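Local coordinates for uncharacterized protein Atu1872 (Agrobacterium tumefaciens, PDB 2QNT), which is of unknown function but is related to the glyoxalase, bleomycin resistance protein and dioxygenase family, at residues A87-Q90 and D91-H95; K23-R27 and D28-L32; A49-G53 and R54-E58. All coordinates share one frame; numbering follows the deposited sequence.

Contact 1: A87-Q90 and D91-H95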
loop_
_atom_site.group_PDB
_atom_site.type_symbol
_atom_site.label_atom_id
_atom_site.label_comp_id
_atom_site.label_asym_id
_atom_site.label_seq_id
_atom_site.Cartn_x
_atom_site.Cartn_y
_atom_site.Cartn_z
ATOM N N ALA A 87 -12.226 -15.445 14.682
ATOM C CA ALA A 87 -13.477 -14.690 14.570
ATOM C C ALA A 87 -13.494 -13.922 13.258
ATOM O O ALA A 87 -14.526 -13.892 12.583
ATOM C CB ALA A 87 -13.672 -13.734 15.758
ATOM N N ALA A 88 -12.374 -13.290 12.892
ATOM C CA ALA A 88 -12.298 -12.552 11.639
ATOM C C ALA A 88 -12.598 -13.477 10.470
ATOM O O ALA A 88 -13.299 -13.089 9.533
ATOM C CB ALA A 88 -10.898 -11.885 11.435
ATOM N N PHE A 89 -12.001 -14.669 10.477
ATOM C CA PHE A 89 -12.212 -15.602 9.374
ATOM C C PHE A 89 -13.687 -16.012 9.274
ATOM O O PHE A 89 -14.277 -16.037 8.179
ATOM C CB PHE A 89 -11.328 -16.834 9.571
ATOM C CG PHE A 89 -11.422 -17.826 8.461
ATOM C CD1 PHE A 89 -10.926 -17.527 7.205
ATOM C CD2 PHE A 89 -11.957 -19.076 8.672
ATOM C CE1 PHE A 89 -11.025 -18.437 6.168
ATOM C CE2 PHE A 89 -12.024 -19.999 7.638
ATOM C CZ PHE A 89 -11.589 -19.663 6.387
ATOM N N GLN A 90 -14.288 -16.303 10.429
ATOM C CA GLN A 90 -15.687 -16.764 10.463
ATOM C C GLN A 90 -16.559 -15.668 9.907
ATOM O O GLN A 90 -17.543 -15.940 9.177
ATOM C CB GLN A 90 -16.114 -17.155 11.904
ATOM C CG GLN A 90 -17.628 -17.466 12.105
ATOM C CD GLN A 90 -17.962 -18.058 13.468
ATOM O OE1 GLN A 90 -19.096 -17.948 13.940
ATOM N NE2 GLN A 90 -16.984 -18.693 14.102
ATOM N N ASP A 91 -16.202 -14.432 10.266
ATOM C CA ASP A 91 -17.046 -13.314 9.891
ATOM C C ASP A 91 -16.846 -12.872 8.427
ATOM O O ASP A 91 -17.840 -12.507 7.796
ATOM C CB ASP A 91 -17.065 -12.189 10.976
ATOM C CG ASP A 91 -16.020 -11.117 10.785
ATOM O OD1 ASP A 91 -15.740 -10.363 11.759
ATOM O OD2 ASP A 91 -15.496 -10.996 9.682
ATOM N N ILE A 92 -15.626 -12.999 7.879
ATOM C CA ILE A 92 -15.252 -12.520 6.551
ATOM C C ILE A 92 -15.326 -13.559 5.427
ATOM O O ILE A 92 -15.759 -13.250 4.319
ATOM C CB ILE A 92 -13.806 -11.893 6.577
ATOM C CG1 ILE A 92 -13.835 -10.594 7.368
ATOM C CG2 ILE A 92 -13.273 -11.620 5.161
ATOM C CD1 ILE A 92 -12.519 -10.094 7.893
ATOM N N ALA A 93 -14.860 -14.778 5.693
ATOM C CA ALA A 93 -14.669 -15.772 4.629
ATOM C C ALA A 93 -15.873 -16.009 3.736
ATOM O O ALA A 93 -15.730 -16.105 2.514
ATOM C CB ALA A 93 -14.212 -17.092 5.215
ATOM N N PRO A 94 -17.082 -16.111 4.311
ATOM C CA PRO A 94 -18.221 -16.369 3.405
ATOM C C PRO A 94 -18.512 -15.278 2.373
ATOM O O PRO A 94 -19.246 -15.523 1.398
ATOM C CB PRO A 94 -19.406 -16.498 4.369
ATOM C CG PRO A 94 -18.767 -16.787 5.693
ATOM C CD PRO A 94 -17.487 -16.084 5.723
ATOM N N HIS A 95 -17.975 -14.082 2.584
ATOM C CA HIS A 95 -18.323 -12.922 1.758
ATOM C C HIS A 95 -17.261 -12.487 0.786
ATOM O O HIS A 95 -17.355 -11.421 0.167
ATOM C CB HIS A 95 -18.665 -11.782 2.688
ATOM C CG HIS A 95 -19.618 -12.190 3.762
ATOM N ND1 HIS A 95 -20.882 -12.663 3.482
ATOM C CD2 HIS A 95 -19.482 -12.241 5.104
ATOM C CE1 HIS A 95 -21.485 -12.984 4.613
ATOM N NE2 HIS A 95 -20.661 -12.732 5.612
#

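Contact 2: K23-R27 and D28-L32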
loop_
_atom_site.group_PDB
_atom_site.type_symbol
_atom_site.label_atom_id
_atom_site.label_comp_id
_atom_site.label_asym_id
_atom_site.label_seq_id
_atom_site.Cartn_x
_atom_site.Cartn_y
_atom_site.Cartn_z
ATOM N N LYS A 23 -15.798 1.004 -0.019
ATOM C CA LYS A 23 -15.974 1.558 1.328
ATOM C C LYS A 23 -16.783 0.590 2.209
ATOM O O LYS A 23 -16.418 0.295 3.350
ATOM C CB LYS A 23 -16.653 2.922 1.246
ATOM C CG LYS A 23 -17.016 3.574 2.561
ATOM C CD LYS A 23 -17.412 5.018 2.323
ATOM C CE LYS A 23 -18.779 5.105 1.668
ATOM N NZ LYS A 23 -19.277 6.504 1.640
ATOM N N SER A 24 -17.891 0.106 1.640
ATOM C CA SER A 24 -18.773 -0.818 2.340
ATOM C C SER A 24 -18.065 -2.147 2.649
ATOM O O SER A 24 -18.223 -2.713 3.710
ATOM C CB SER A 24 -20.044 -1.063 1.532
ATOM O OG SER A 24 -20.798 0.126 1.382
ATOM N N PHE A 25 -17.269 -2.647 1.709
ATOM C CA PHE A 25 -16.485 -3.857 1.953
ATOM C C PHE A 25 -15.515 -3.682 3.133
ATOM O O PHE A 25 -15.496 -4.496 4.079
ATOM C CB PHE A 25 -15.705 -4.193 0.689
ATOM C CG PHE A 25 -14.804 -5.381 0.819
ATOM C CD1 PHE A 25 -15.309 -6.635 0.644
ATOM C CD2 PHE A 25 -13.462 -5.243 1.086
ATOM C CE1 PHE A 25 -14.504 -7.740 0.733
ATOM C CE2 PHE A 25 -12.663 -6.354 1.208
ATOM C CZ PHE A 25 -13.190 -7.599 0.999
ATOM N N TYR A 26 -14.691 -2.634 3.072
ATOM C CA TYR A 26 -13.651 -2.450 4.107
ATOM C C TYR A 26 -14.242 -2.119 5.466
ATOM O O TYR A 26 -13.743 -2.588 6.497
ATOM C CB TYR A 26 -12.592 -1.426 3.652
ATOM C CG TYR A 26 -11.631 -1.988 2.637
ATOM C CD1 TYR A 26 -11.724 -1.699 1.285
ATOM C CD2 TYR A 26 -10.634 -2.834 3.047
ATOM C CE1 TYR A 26 -10.845 -2.229 0.379
ATOM C CE2 TYR A 26 -9.745 -3.381 2.170
ATOM C CZ TYR A 26 -9.832 -3.089 0.812
ATOM O OH TYR A 26 -8.905 -3.659 -0.051
ATOM N N ARG A 27 -15.315 -1.330 5.485
ATOM C CA ARG A 27 -15.989 -0.968 6.751
ATOM C C ARG A 27 -16.881 -2.114 7.244
ATOM O O ARG A 27 -16.749 -2.512 8.413
ATOM C CB ARG A 27 -16.763 0.367 6.630
ATOM C CG ARG A 27 -17.236 0.967 7.985
ATOM C CD ARG A 27 -18.131 2.204 7.784
ATOM N NE ARG A 27 -19.182 1.893 6.822
ATOM C CZ ARG A 27 -19.771 2.765 5.996
ATOM N NH1 ARG A 27 -20.704 2.330 5.163
ATOM N NH2 ARG A 27 -19.454 4.060 5.987
ATOM N N ASP A 28 -17.733 -2.690 6.387
ATOM C CA ASP A 28 -18.714 -3.731 6.863
ATOM C C ASP A 28 -18.151 -5.125 7.046
ATOM O O ASP A 28 -18.553 -5.862 7.949
ATOM C CB ASP A 28 -19.919 -3.955 5.918
ATOM C CG ASP A 28 -20.830 -2.758 5.788
ATOM O OD1 ASP A 28 -20.566 -1.713 6.438
ATOM O OD2 ASP A 28 -21.783 -2.888 4.982
ATOM N N ARG A 29 -17.266 -5.530 6.138
ATOM C CA ARG A 29 -16.745 -6.878 6.194
ATOM C C ARG A 29 -15.461 -6.894 6.987
ATOM O O ARG A 29 -15.326 -7.729 7.857
ATOM C CB ARG A 29 -16.602 -7.545 4.801
ATOM C CG ARG A 29 -17.889 -7.729 4.033
ATOM C CD ARG A 29 -18.923 -8.499 4.827
ATOM N NE ARG A 29 -20.090 -8.866 4.046
ATOM C CZ ARG A 29 -21.194 -9.369 4.566
ATOM N NH1 ARG A 29 -21.286 -9.593 5.870
ATOM N NH2 ARG A 29 -22.200 -9.673 3.772
ATOM N N LEU A 30 -14.521 -5.981 6.693
ATOM C CA LEU A 30 -13.236 -6.022 7.410
ATOM C C LEU A 30 -13.255 -5.269 8.726
ATOM O O LEU A 30 -12.362 -5.458 9.527
ATOM C CB LEU A 30 -12.077 -5.530 6.551
ATOM C CG LEU A 30 -11.432 -6.651 5.750
ATOM C CD1 LEU A 30 -12.466 -7.323 4.854
ATOM C CD2 LEU A 30 -10.252 -6.096 4.978
ATOM N N GLY A 31 -14.290 -4.481 9.004
ATOM C CA GLY A 31 -14.379 -3.784 10.272
ATOM C C GLY A 31 -13.456 -2.587 10.403
ATOM O O GLY A 31 -13.106 -2.192 11.513
ATOM N N LEU A 32 -13.047 -1.987 9.288
ATOM C CA LEU A 32 -12.249 -0.769 9.360
ATOM C C LEU A 32 -13.150 0.402 9.696
ATOM O O LEU A 32 -14.350 0.336 9.452
ATOM C CB LEU A 32 -11.531 -0.507 8.035
ATOM C CG LEU A 32 -10.615 -1.588 7.511
ATOM C CD1 LEU A 32 -9.788 -1.017 6.367
ATOM C CD2 LEU A 32 -9.713 -2.082 8.641
HETATM O O HOH W 1 -16.414 -0.578 10.935
#

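Contact 3: A49-G53 and R54-E58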
loop_
_atom_site.group_PDB
_atom_site.type_symbol
_atom_site.label_atom_id
_atom_site.label_comp_id
_atom_site.label_asym_id
_atom_site.label_seq_id
_atom_site.Cartn_x
_atom_site.Cartn_y
_atom_site.Cartn_z
ATOM N N ALA A 49 -6.143 3.497 2.974
ATOM C CA ALA A 49 -6.946 4.422 2.185
ATOM C C ALA A 49 -7.291 3.808 0.848
ATOM O O ALA A 49 -6.649 2.864 0.446
ATOM C CB ALA A 49 -6.210 5.729 1.966
ATOM N N ILE A 50 -8.355 4.314 0.216
ATOM C CA ILE A 50 -8.777 3.858 -1.118
ATOM C C ILE A 50 -9.185 5.082 -1.917
ATOM O O ILE A 50 -9.651 6.074 -1.350
ATOM C CB ILE A 50 -9.967 2.861 -1.045
ATOM C CG1 ILE A 50 -11.121 3.439 -0.214
ATOM C CG2 ILE A 50 -9.542 1.509 -0.486
ATOM C CD1 ILE A 50 -12.419 2.568 -0.124
ATOM N N HIS A 51 -9.054 5.007 -3.242
ATOM C CA HIS A 51 -9.458 6.120 -4.096
ATOM C C HIS A 51 -10.084 5.598 -5.368
ATOM O O HIS A 51 -9.587 4.637 -5.950
ATOM C CB HIS A 51 -8.238 6.982 -4.486
ATOM C CG HIS A 51 -8.516 8.412 -4.889
ATOM N ND1 HIS A 51 -9.296 8.791 -5.970
ATOM C CD2 HIS A 51 -8.054 9.566 -4.347
ATOM C CE1 HIS A 51 -9.286 10.119 -6.072
ATOM N NE2 HIS A 51 -8.561 10.615 -5.082
ATOM N N GLU A 52 -11.187 6.197 -5.802
ATOM C CA GLU A 52 -11.741 5.877 -7.111
ATOM C C GLU A 52 -10.636 6.068 -8.138
ATOM O O GLU A 52 -9.951 7.089 -8.139
ATOM C CB GLU A 52 -12.973 6.716 -7.388
ATOM C CG GLU A 52 -13.718 6.281 -8.652
ATOM C CD GLU A 52 -13.118 6.852 -9.923
ATOM O OE1 GLU A 52 -12.652 7.997 -9.892
ATOM O OE2 GLU A 52 -13.110 6.163 -10.971
ATOM N N GLY A 53 -10.464 5.089 -9.010
ATOM C CA GLY A 53 -9.237 4.996 -9.790
ATOM C C GLY A 53 -9.128 6.006 -10.914
ATOM O O GLY A 53 -8.064 6.568 -11.131
ATOM N N ARG A 54 -10.198 6.219 -11.670
ATOM C CA ARG A 54 -10.090 7.108 -12.826
ATOM C C ARG A 54 -9.771 8.539 -12.414
ATOM O O ARG A 54 -8.948 9.191 -13.058
ATOM C CB ARG A 54 -11.337 7.053 -13.702
ATOM C CG ARG A 54 -11.585 5.647 -14.204
ATOM C CD ARG A 54 -12.343 5.525 -15.464
ATOM N NE ARG A 54 -11.601 6.059 -16.600
ATOM C CZ ARG A 54 -11.999 5.980 -17.865
ATOM N NH1 ARG A 54 -13.127 5.357 -18.173
ATOM N NH2 ARG A 54 -11.257 6.514 -18.828
ATOM N N SER A 55 -10.388 9.027 -11.348
ATOM C CA SER A 55 -10.108 10.379 -10.885
ATOM C C SER A 55 -8.681 10.518 -10.408
ATOM O O SER A 55 -8.035 11.511 -10.708
ATOM C CB SER A 55 -11.077 10.815 -9.786
ATOM O OG SER A 55 -11.066 9.958 -8.682
ATOM N N LEU A 56 -8.154 9.537 -9.682
ATOM C CA LEU A 56 -6.763 9.643 -9.249
ATOM C C LEU A 56 -5.794 9.463 -10.421
ATOM O O LEU A 56 -4.789 10.173 -10.480
ATOM C CB LEU A 56 -6.468 8.665 -8.115
ATOM C CG LEU A 56 -5.105 8.825 -7.447
ATOM C CD1 LEU A 56 -4.769 10.294 -7.082
ATOM C CD2 LEU A 56 -5.046 7.914 -6.225
ATOM N N GLU A 57 -6.076 8.561 -11.365
ATOM C CA GLU A 57 -5.241 8.464 -12.576
ATOM C C GLU A 57 -5.197 9.793 -13.301
ATOM O O GLU A 57 -4.132 10.212 -13.774
ATOM C CB GLU A 57 -5.743 7.400 -13.538
ATOM C CG GLU A 57 -5.519 5.978 -13.133
ATOM C CD GLU A 57 -5.932 4.998 -14.235
ATOM O OE1 GLU A 57 -5.363 5.114 -15.355
ATOM O OE2 GLU A 57 -6.774 4.124 -13.944
ATOM N N GLU A 58 -6.337 10.450 -13.470
ATOM C CA GLU A 58 -6.336 11.751 -14.158
ATOM C C GLU A 58 -5.523 12.766 -13.386
ATOM O O GLU A 58 -4.786 13.561 -13.963
ATOM C CB GLU A 58 -7.759 12.244 -14.416
ATOM C CG GLU A 58 -8.557 11.356 -15.366
ATOM C CD GLU A 58 -8.335 11.639 -16.829
ATOM O OE1 GLU A 58 -7.603 12.595 -17.160
ATOM O OE2 GLU A 58 -8.922 10.902 -17.652
#

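Contact 1: A87-Q90 and D91-H95
The methyl group of Ala93 lies over one face of the Phe89 ring, one helical turn further along the chain. Ala93 CB is 3.6 Å from Phe89 CE1, its closest ring atom, and is displaced toward that rim. From the ring centroid of Phe89, the same Ala93 CB is 3.9 Å away and only 22° off the normal, which makes this a CH-pi contact over the face. With CG anti to the backbone N (chi1 -177°), the Phe89 ring stands out from the helix, inclined toward its C-terminal end, where Ala93 CB comes over its face. On another flank of the helix, Ala88 CB and Ile92 CD1 form a looser apolar pair, 4.3 Å apart.

Backbone bonds set this spacing. Asp91 N donates to Ala87 O and Ile92 N to Ala88 O, both in the i to i+4 pattern. The same pattern gives the straight bond from Ala93 N to Phe89 O, at 2.8 Å and 161°. Ile92 N also makes a weak i to i+3 bond to Phe89 O. At the next position Pro94 has no N-H to give, and its CD instead lies 3.5 Å from Gln90 O. Residues 93-95 form a 3-10 turn, in which His95 N reaches Ile92 O at 2.9 Å.

Further out, Phe89 meets Phe112 edge-to-face and rests on Leu98, Pro101 and Leu102 of strand 98-104, whereas Ile92 packs on Met7 of the second subunit. Ahead of the helix, Asp84 OD1 accepts from Ala87 N. The arrangement is that of an amphipathic alpha helix ending in a 3-10 turn, here helix 85-92 joining strands 76-82 and 98-104 of one mixed sheet in a glyoxalase-like fold.

Contact 2: K23-R27 and D28-L32
Tyr26, Leu30 and Leu32 form the close-packed side of this helix end. Both leucines lie alongside the tyrosine and point the same way: Tyr26 CD2 is 3.8 Å from Leu30 CD2 and 3.9 Å from Leu32 CD1. The other branch of Leu30, CD1, meets Phe25 CE2 at 3.8 Å, the two side chains crossing obliquely. Leu30 is thereby shared between two aromatic rings. Met7 of the second subunit packs against Leu30 and Leu32, and Tyr26 OH is hydrogen-bonded to Asp116.

Beneath these side chains the helix widens and stops. Phe25 O is gripped by two donors, Arg29 N and, in the carbonyl plane, Leu30 N. The chain then leaves the helix at Gly31, whose phi is positive (75°); Leu32 N reaches six residues back to Tyr26 O at 2.9 Å and 163°, and the bond from Gly31 N to Arg27 O is weak. Leu32 CB and CG also lie close to Tyr26 O, so the backbone bond and the Tyr26-Leu32 side-chain contact occur together.

The outer side is polar and looser. Arg27 and Asp28 run side by side, yet Arg27 NE and Asp28 OD1 are 3.9 Å apart, a long salt bridge at the edge of the guanidinium. In the conformer described, one of two, a bend at chi3 (50°) turns the end of Arg27 into that position, while its CG lies 3.3 Å from Leu32 O. One water donates to both Arg27 O and Leu32 O, at 2.7 Å from Leu32 O. Lys23, on the same helix, pairs with Asp37.

Main-chain bonds and buried apolar carbons thus appear to fix the helix end, whereas the long ion pair is probably a minor and mobile contribution.

Contact 3: A49-G53 and R54-E58
With Glu52 CG anti to the backbone N (chi1 -171°) and a bend at chi2 (-82°), the carboxylate comes round to the N-H groups of Ser55 and Arg54 in the first turn of the following helix. Glu52 OE1 accepts from Ser55 N at 2.9 Å on its syn side, and Glu52 OE2, met from above the carboxylate plane, accepts from Arg54 N at 3.0 Å. Ser55 OG lies 2.8 Å from Glu52 OE1 and 3.1 Å from Glu52 O, either of which could take its proton. This is a side-chain N-cap, where strand 49-52, which pairs with strands 7-16 and 41-44 in one of the two mixed sheets, turns by 85° into helix 53-61; the helix end would probably stabilise the negative charge.

The backbone carbonyl is also used: His51 ND1 donates to Glu52 O at 2.8 Å and Leu56 N adds a weak bond. So held, the imidazole takes Leu56 CB over one face, 3.7 Å from the His51 ring centroid, and Ser55 OG at its edge. Leu56 continues onto Ile13 and Phe15 of strand 7-16, and a bound buffer molecule, probably from crystallisation, lies about 4 Å from its side chain.

Contacts 1 and 2 lie at the C-terminal ends of helices, contact 3 at the start of one. The helix of contact 1 ends in a 3-10 turn and that of contact 2 at a glycine; in contact 3 a carboxylate caps the helix. The centre of contact 2 is about 9 Å from the centre of the chain, those of contacts 3 and 1 about 14 and 16 Å. Contact 2 combines buried Tyr26, Leu30 and Leu32 with exposed Arg27 and Asp28; contact 1 sets buried Ala88 and Ile92 beside exposed Gln90, Asp91 and Pro94; contact 3 relies mainly on polar capping. Contact 2 touches both others, through Leu30 against Ile92 and Tyr26 against Ile50.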